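PDB 6M6T: 4-alpha-glucanotransferase from Streptococcus agalactiae, which is an amylomaltase of the TIM-barrel clan, seen here with glycans bound in two pockets. Local coordinates for residues A[385-390]-A[440-445]; A[432-437]-A[488-493]. All coordinates share one frame; numbering follows the deposited sequence.

Contact 1 of 2, residues A[385-390]-A[440-445]; sequences YTENTI and VSQTTI
Ile390 and Thr443 form a parallel beta bridge, CA to CA 5.0 Å, between strands 389-392 and 443-447, neighbours in the amylomaltase barrel, while the segments leading up to the bridge also touch. At that entry Gln442 N donates to Glu387 O over 2.9 Å, meeting a lone pair in the carbonyl plane. The same oxygen accepts Thr389 N across the inverse gamma turn centred on Asn388, whose ND2 is held by Gly360 O; a weak bond from Gln442 N reaches Thr389 O. Beside this, Ser441 OG donates to Thr389 OG1 at 2.8 Å. With OG1 lodged between its own N and carbonyl carbon (chi1 66°), Thr389 can pass the chain on to Thr386 O, OG1 to O 2.9 Å. Further along, Ile390 lies alongside Thr443, CD1 to CB 3.8 Å, and its other branch, CG2, meets Ile445 CG1 at 3.9 Å. At the opposite end Val440 CG2 covers the base of Tyr385 at CB, and the phenol leads away to Asp380 O. Polar groups thus join the two segments before the Ile390-Thr443 bridge, by a chain of two hydroxyls and a shared carbonyl, and apolar branches take over from the bridge onward.

Contact 2 of 2, residues A[432-437]-A[488-493]; sequences VLRTLY and KEITTI
Tyr437 and Ile490 make the apolar heart of this helix-helix contact. Ile490 CD1 sits over one face of the phenol ring in a CH-pi contact, 4.1 Å from the centroid, displaced toward the rim. Its CG1 approaches Tyr437 CD2 at 3.5 Å, and the two side chains cross at about a right angle. This reach comes from placing CG1 between the backbone N and the carbonyl carbon (chi1 70°), which sends the ethyl branch across to helix 428-438. There CD1 also touches Leu433 CB, at 4.5 Å. At the ring edge lies Thr491 OG1, near the ring plane and 3.6 Å from Tyr437 CE2; this hydroxyl is hydrogen-bonded to Leu487 O and Gln41 NE2.

The ionic part lies on the more open side of the pair. Arg434 bends at its second torsion and brings NH2 to Glu489 OE1 at 3.0 Å in a salt bridge, with OE2 at 3.2 Å from the same nitrogen. The carboxylate comes to the guanidinium edge, its plane turned 68° from that of the arginine, while Ile490 CG2 lies over one guanidinium face. One isoleucine therefore packs against both the tyrosine ring and the arginine.

The local axes run nearly alongside each other, 9.9 Å apart and crossing at -29°, in the same N-to-C sense. Helix 428-438 directly precedes strand 443-447 in the chain; helix 481-493 comes later, after the short helix 448-451, and both pack in the helical layer outside the barrel. Tyr437 OH is hydrogen-bonded to Thr446 OG1 and Leu433 packs on Thr446, so helix 428-438 rests on that strand; on the other flank, Lys488 NZ ties helix 481-493 to Glu38 O at the end of helix 27-38.

Contacts 1 and 2 lie in successive layers of the barrel, their centres 13 Å apart. They are joined through strand 443-447 and the helix that precedes it: Thr444, which turns away from 385-390, packs outward with OG1 3.3 Å from Tyr437 CE1, and Ile445 O is 3.8 Å from Leu436 CD2. Contact 1 is the one nearer the bound glycans. The side chain of Tyr385 is about 10 Å from a bound alpha-D-glucopyranose, and its hydroxyl is hydrogen-bonded to the backbone oxygen of Asp380, a residue of one of the two glycan pockets. Contact 2 belongs to the helical shell, and any link to the glycan sites is probably indirect, by way of strand 443-447.

Contact 1 of 2, residues A[385-390]-A[440-445]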
loop_
_atom_site.group_PDB
_atom_site.type_symbol
_atom_site.label_atom_id
_atom_site.label_comp_id
_atom_site.label_asym_id
_atom_site.label_seq_id
_atom_site.Cartn_x
_atom_site.Cartn_y
_atom_site.Cartn_z
ATOM N N TYR A 385 9.557 5.667 23.444
ATOM C CA TYR A 385 10.070 5.649 22.087
ATOM C C TYR A 385 11.565 5.924 22.107
ATOM O O TYR A 385 12.078 6.601 23.004
ATOM C CB TYR A 385 9.354 6.687 21.229
ATOM C CG TYR A 385 7.858 6.518 21.143
ATOM C CD1 TYR A 385 7.223 5.395 21.662
ATOM C CD2 TYR A 385 7.079 7.487 20.527
ATOM C CE1 TYR A 385 5.845 5.243 21.577
ATOM C CE2 TYR A 385 5.701 7.358 20.437
ATOM C CZ TYR A 385 5.082 6.225 20.953
ATOM O OH TYR A 385 3.706 6.084 20.848
ATOM N N THR A 386 12.270 5.371 21.125
ATOM C CA THR A 386 13.669 5.699 20.903
ATOM C C THR A 386 13.809 6.310 19.509
ATOM O O THR A 386 12.841 6.419 18.755
ATOM C CB THR A 386 14.559 4.472 21.081
ATOM O OG1 THR A 386 14.661 3.785 19.834
ATOM C CG2 THR A 386 13.956 3.538 22.119
ATOM N N GLU A 387 15.025 6.741 19.178
ATOM C CA GLU A 387 15.224 7.490 17.944
ATOM C C GLU A 387 14.970 6.617 16.726
ATOM O O GLU A 387 14.322 7.053 15.770
ATOM C CB GLU A 387 16.638 8.080 17.924
ATOM C CG GLU A 387 17.133 8.581 16.566
ATOM C CD GLU A 387 17.873 7.498 15.789
ATOM O OE1 GLU A 387 17.428 7.148 14.672
ATOM O OE2 GLU A 387 18.896 6.986 16.298
ATOM N N ASN A 388 15.442 5.370 16.747
ATOM C CA ASN A 388 15.321 4.483 15.586
ATOM C C ASN A 388 13.922 3.859 15.507
ATOM O O ASN A 388 13.745 2.643 15.565
ATOM C CB ASN A 388 16.399 3.413 15.639
ATOM C CG ASN A 388 16.597 2.734 14.319
ATOM O OD1 ASN A 388 16.443 3.354 13.264
ATOM N ND2 ASN A 388 16.950 1.443 14.359
ATOM N N THR A 389 12.918 4.732 15.385
ATOM C CA THR A 389 11.532 4.345 15.164
ATOM C C THR A 389 10.843 5.420 14.324
ATOM O O THR A 389 11.275 6.580 14.275
ATOM C CB THR A 389 10.746 4.146 16.481
ATOM O OG1 THR A 389 10.621 5.396 17.176
ATOM C CG2 THR A 389 11.384 3.107 17.409
ATOM N N ILE A 390 9.748 5.021 13.677
ATOM C CA ILE A 390 8.881 5.913 12.907
ATOM C C ILE A 390 7.562 6.002 13.652
ATOM O O ILE A 390 6.852 5.001 13.761
ATOM C CB ILE A 390 8.634 5.390 11.490
ATOM C CG1 ILE A 390 9.935 5.005 10.786
ATOM C CG2 ILE A 390 7.797 6.388 10.706
ATOM C CD1 ILE A 390 11.066 5.989 10.972
ATOM N N VAL A 440 10.935 11.500 20.677
ATOM C CA VAL A 440 12.336 11.406 20.286
ATOM C C VAL A 440 12.501 10.648 18.977
ATOM O O VAL A 440 13.633 10.388 18.547
ATOM C CB VAL A 440 13.165 10.743 21.396
ATOM C CG1 VAL A 440 12.959 11.486 22.686
ATOM C CG2 VAL A 440 12.783 9.285 21.553
ATOM N N SER A 441 11.381 10.271 18.350
ATOM C CA SER A 441 11.419 9.476 17.126
ATOM C C SER A 441 12.115 10.247 16.011
ATOM O O SER A 441 11.969 11.466 15.903
ATOM C CB SER A 441 9.995 9.099 16.689
ATOM O OG SER A 441 9.517 7.914 17.307
ATOM N N GLN A 442 12.880 9.538 15.171
ATOM C CA GLN A 442 13.582 10.235 14.100
ATOM C C GLN A 442 12.610 10.785 13.074
ATOM O O GLN A 442 12.836 11.879 12.542
ATOM C CB GLN A 442 14.623 9.329 13.436
ATOM C CG GLN A 442 14.097 8.295 12.435
ATOM C CD GLN A 442 15.194 7.340 11.934
ATOM O OE1 GLN A 442 15.732 6.520 12.696
ATOM N NE2 GLN A 442 15.527 7.446 10.648
ATOM N N THR A 443 11.508 10.073 12.823
ATOM C CA THR A 443 10.492 10.486 11.866
ATOM C C THR A 443 9.112 10.278 12.467
ATOM O O THR A 443 8.861 9.268 13.115
ATOM C CB THR A 443 10.594 9.703 10.549
ATOM O OG1 THR A 443 11.960 9.658 10.108
ATOM C CG2 THR A 443 9.748 10.361 9.470
ATOM N N THR A 444 8.227 11.236 12.254
ATOM C CA THR A 444 6.826 11.113 12.619
ATOM C C THR A 444 5.985 11.404 11.389
ATOM O O THR A 444 6.326 12.281 10.584
ATOM C CB THR A 444 6.449 12.078 13.744
ATOM O OG1 THR A 444 6.840 13.412 13.373
ATOM C CG2 THR A 444 7.127 11.665 15.078
ATOM N N ILE A 445 4.895 10.659 11.241
ATOM C CA ILE A 445 4.029 10.757 10.070
ATOM C C ILE A 445 2.628 11.138 10.518
ATOM O O ILE A 445 2.078 10.537 11.448
ATOM C CB ILE A 445 3.993 9.448 9.267
ATOM C CG1 ILE A 445 5.409 8.958 9.001
ATOM C CG2 ILE A 445 3.290 9.675 7.962
ATOM C CD1 ILE A 445 6.158 9.860 8.071
#

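Contact 2 of 2, residues A[432-437]-A[488-493]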
loop_
_atom_site.group_PDB
_atom_site.type_symbol
_atom_site.label_atom_id
_atom_site.label_comp_id
_atom_site.label_asym_id
_atom_site.label_seq_id
_atom_site.Cartn_x
_atom_site.Cartn_y
_atom_site.Cartn_z
ATOM N N VAL A 432 -2.956 15.655 20.031
ATOM C CA VAL A 432 -2.220 14.413 19.837
ATOM C C VAL A 432 -1.020 14.656 18.941
ATOM O O VAL A 432 0.075 14.148 19.204
ATOM C CB VAL A 432 -3.146 13.312 19.277
ATOM C CG1 VAL A 432 -2.341 12.051 18.904
ATOM C CG2 VAL A 432 -4.231 12.965 20.280
ATOM N N LEU A 433 -1.193 15.466 17.893
ATOM C CA LEU A 433 -0.116 15.661 16.938
ATOM C C LEU A 433 1.013 16.511 17.516
ATOM O O LEU A 433 2.193 16.289 17.184
ATOM C CB LEU A 433 -0.686 16.284 15.673
ATOM C CG LEU A 433 -1.384 15.300 14.748
ATOM C CD1 LEU A 433 -2.277 16.047 13.788
ATOM C CD2 LEU A 433 -0.330 14.541 13.989
ATOM N N ARG A 434 0.689 17.473 18.390
ATOM C CA ARG A 434 1.756 18.165 19.114
ATOM C C ARG A 434 2.603 17.161 19.882
ATOM O O ARG A 434 3.841 17.138 19.753
ATOM C CB ARG A 434 1.174 19.228 20.058
ATOM C CG ARG A 434 0.737 20.507 19.351
ATOM C CD ARG A 434 1.319 21.750 20.032
ATOM N NE ARG A 434 1.333 22.909 19.140
ATOM C CZ ARG A 434 0.239 23.521 18.711
ATOM N NH1 ARG A 434 -0.948 23.098 19.110
ATOM N NH2 ARG A 434 0.335 24.563 17.900
ATOM N N THR A 435 1.946 16.270 20.636
ATOM C CA THR A 435 2.716 15.287 21.398
ATOM C C THR A 435 3.527 14.372 20.481
ATOM O O THR A 435 4.734 14.197 20.685
ATOM C CB THR A 435 1.820 14.463 22.311
ATOM O OG1 THR A 435 0.991 15.338 23.079
ATOM C CG2 THR A 435 2.681 13.670 23.261
ATOM N N LEU A 436 2.883 13.781 19.465
ATOM C CA LEU A 436 3.585 12.928 18.500
ATOM C C LEU A 436 4.854 13.584 17.981
ATOM O O LEU A 436 5.899 12.940 17.860
ATOM C CB LEU A 436 2.666 12.592 17.320
ATOM C CG LEU A 436 3.266 11.898 16.082
ATOM C CD1 LEU A 436 3.889 10.583 16.416
ATOM C CD2 LEU A 436 2.213 11.667 15.051
ATOM N N TYR A 437 4.773 14.864 17.618
ATOM C CA TYR A 437 5.951 15.503 17.057
ATOM C C TYR A 437 6.980 15.812 18.124
ATOM O O TYR A 437 8.160 15.983 17.801
ATOM C CB TYR A 437 5.550 16.771 16.301
ATOM C CG TYR A 437 5.173 16.480 14.876
ATOM C CD1 TYR A 437 4.400 15.373 14.567
ATOM C CD2 TYR A 437 5.610 17.286 13.840
ATOM C CE1 TYR A 437 4.054 15.089 13.273
ATOM C CE2 TYR A 437 5.272 17.003 12.526
ATOM C CZ TYR A 437 4.493 15.901 12.256
ATOM O OH TYR A 437 4.160 15.590 10.970
ATOM N N LYS A 488 3.132 23.283 9.478
ATOM C CA LYS A 488 4.446 23.924 9.461
ATOM C C LYS A 488 4.900 24.271 10.870
ATOM O O LYS A 488 6.080 24.117 11.203
ATOM C CB LYS A 488 4.457 25.184 8.589
ATOM C CG LYS A 488 5.865 25.758 8.445
ATOM C CD LYS A 488 5.881 27.067 7.709
ATOM C CE LYS A 488 6.939 27.071 6.608
ATOM N NZ LYS A 488 6.554 27.942 5.434
ATOM N N GLU A 489 3.970 24.723 11.718
ATOM C CA GLU A 489 4.341 25.123 13.071
ATOM C C GLU A 489 4.869 23.936 13.866
ATOM O O GLU A 489 5.965 24.005 14.427
ATOM C CB GLU A 489 3.158 25.770 13.796
ATOM C CG GLU A 489 3.452 26.134 15.238
ATOM C CD GLU A 489 2.192 26.431 16.017
ATOM O OE1 GLU A 489 2.272 26.768 17.228
ATOM O OE2 GLU A 489 1.110 26.326 15.403
ATOM N N ILE A 490 4.109 22.840 13.931
ATOM C CA ILE A 490 4.606 21.705 14.698
ATOM C C ILE A 490 5.896 21.170 14.084
ATOM O O ILE A 490 6.749 20.612 14.795
ATOM C CB ILE A 490 3.545 20.594 14.845
ATOM C CG1 ILE A 490 3.280 19.897 13.512
ATOM C CG2 ILE A 490 2.274 21.139 15.491
ATOM C CD1 ILE A 490 2.027 19.135 13.535
ATOM N N THR A 491 6.094 21.361 12.782
ATOM C CA THR A 491 7.339 20.878 12.201
ATOM C C THR A 491 8.525 21.762 12.595
ATOM O O THR A 491 9.641 21.252 12.781
ATOM C CB THR A 491 7.185 20.751 10.683
ATOM O OG1 THR A 491 6.125 19.831 10.388
ATOM C CG2 THR A 491 8.455 20.242 10.055
ATOM N N THR A 492 8.303 23.070 12.772
ATOM C CA THR A 492 9.384 23.978 13.183
ATOM C C THR A 492 9.656 23.916 14.692
ATOM O O THR A 492 10.812 23.850 15.117
ATOM C CB THR A 492 9.059 25.419 12.771
ATOM O OG1 THR A 492 8.352 25.422 11.527
ATOM C CG2 THR A 492 10.335 26.227 12.597
ATOM N N ILE A 493 8.605 23.966 15.509
ATOM C CA ILE A 493 8.757 23.977 16.960
ATOM C C ILE A 493 9.539 22.763 17.439
ATOM O O ILE A 493 10.377 22.866 18.336
ATOM C CB ILE A 493 7.371 24.055 17.628
ATOM C CG1 ILE A 493 6.727 25.419 17.350
ATOM C CG2 ILE A 493 7.463 23.780 19.120
ATOM C CD1 ILE A 493 7.260 26.542 18.210
#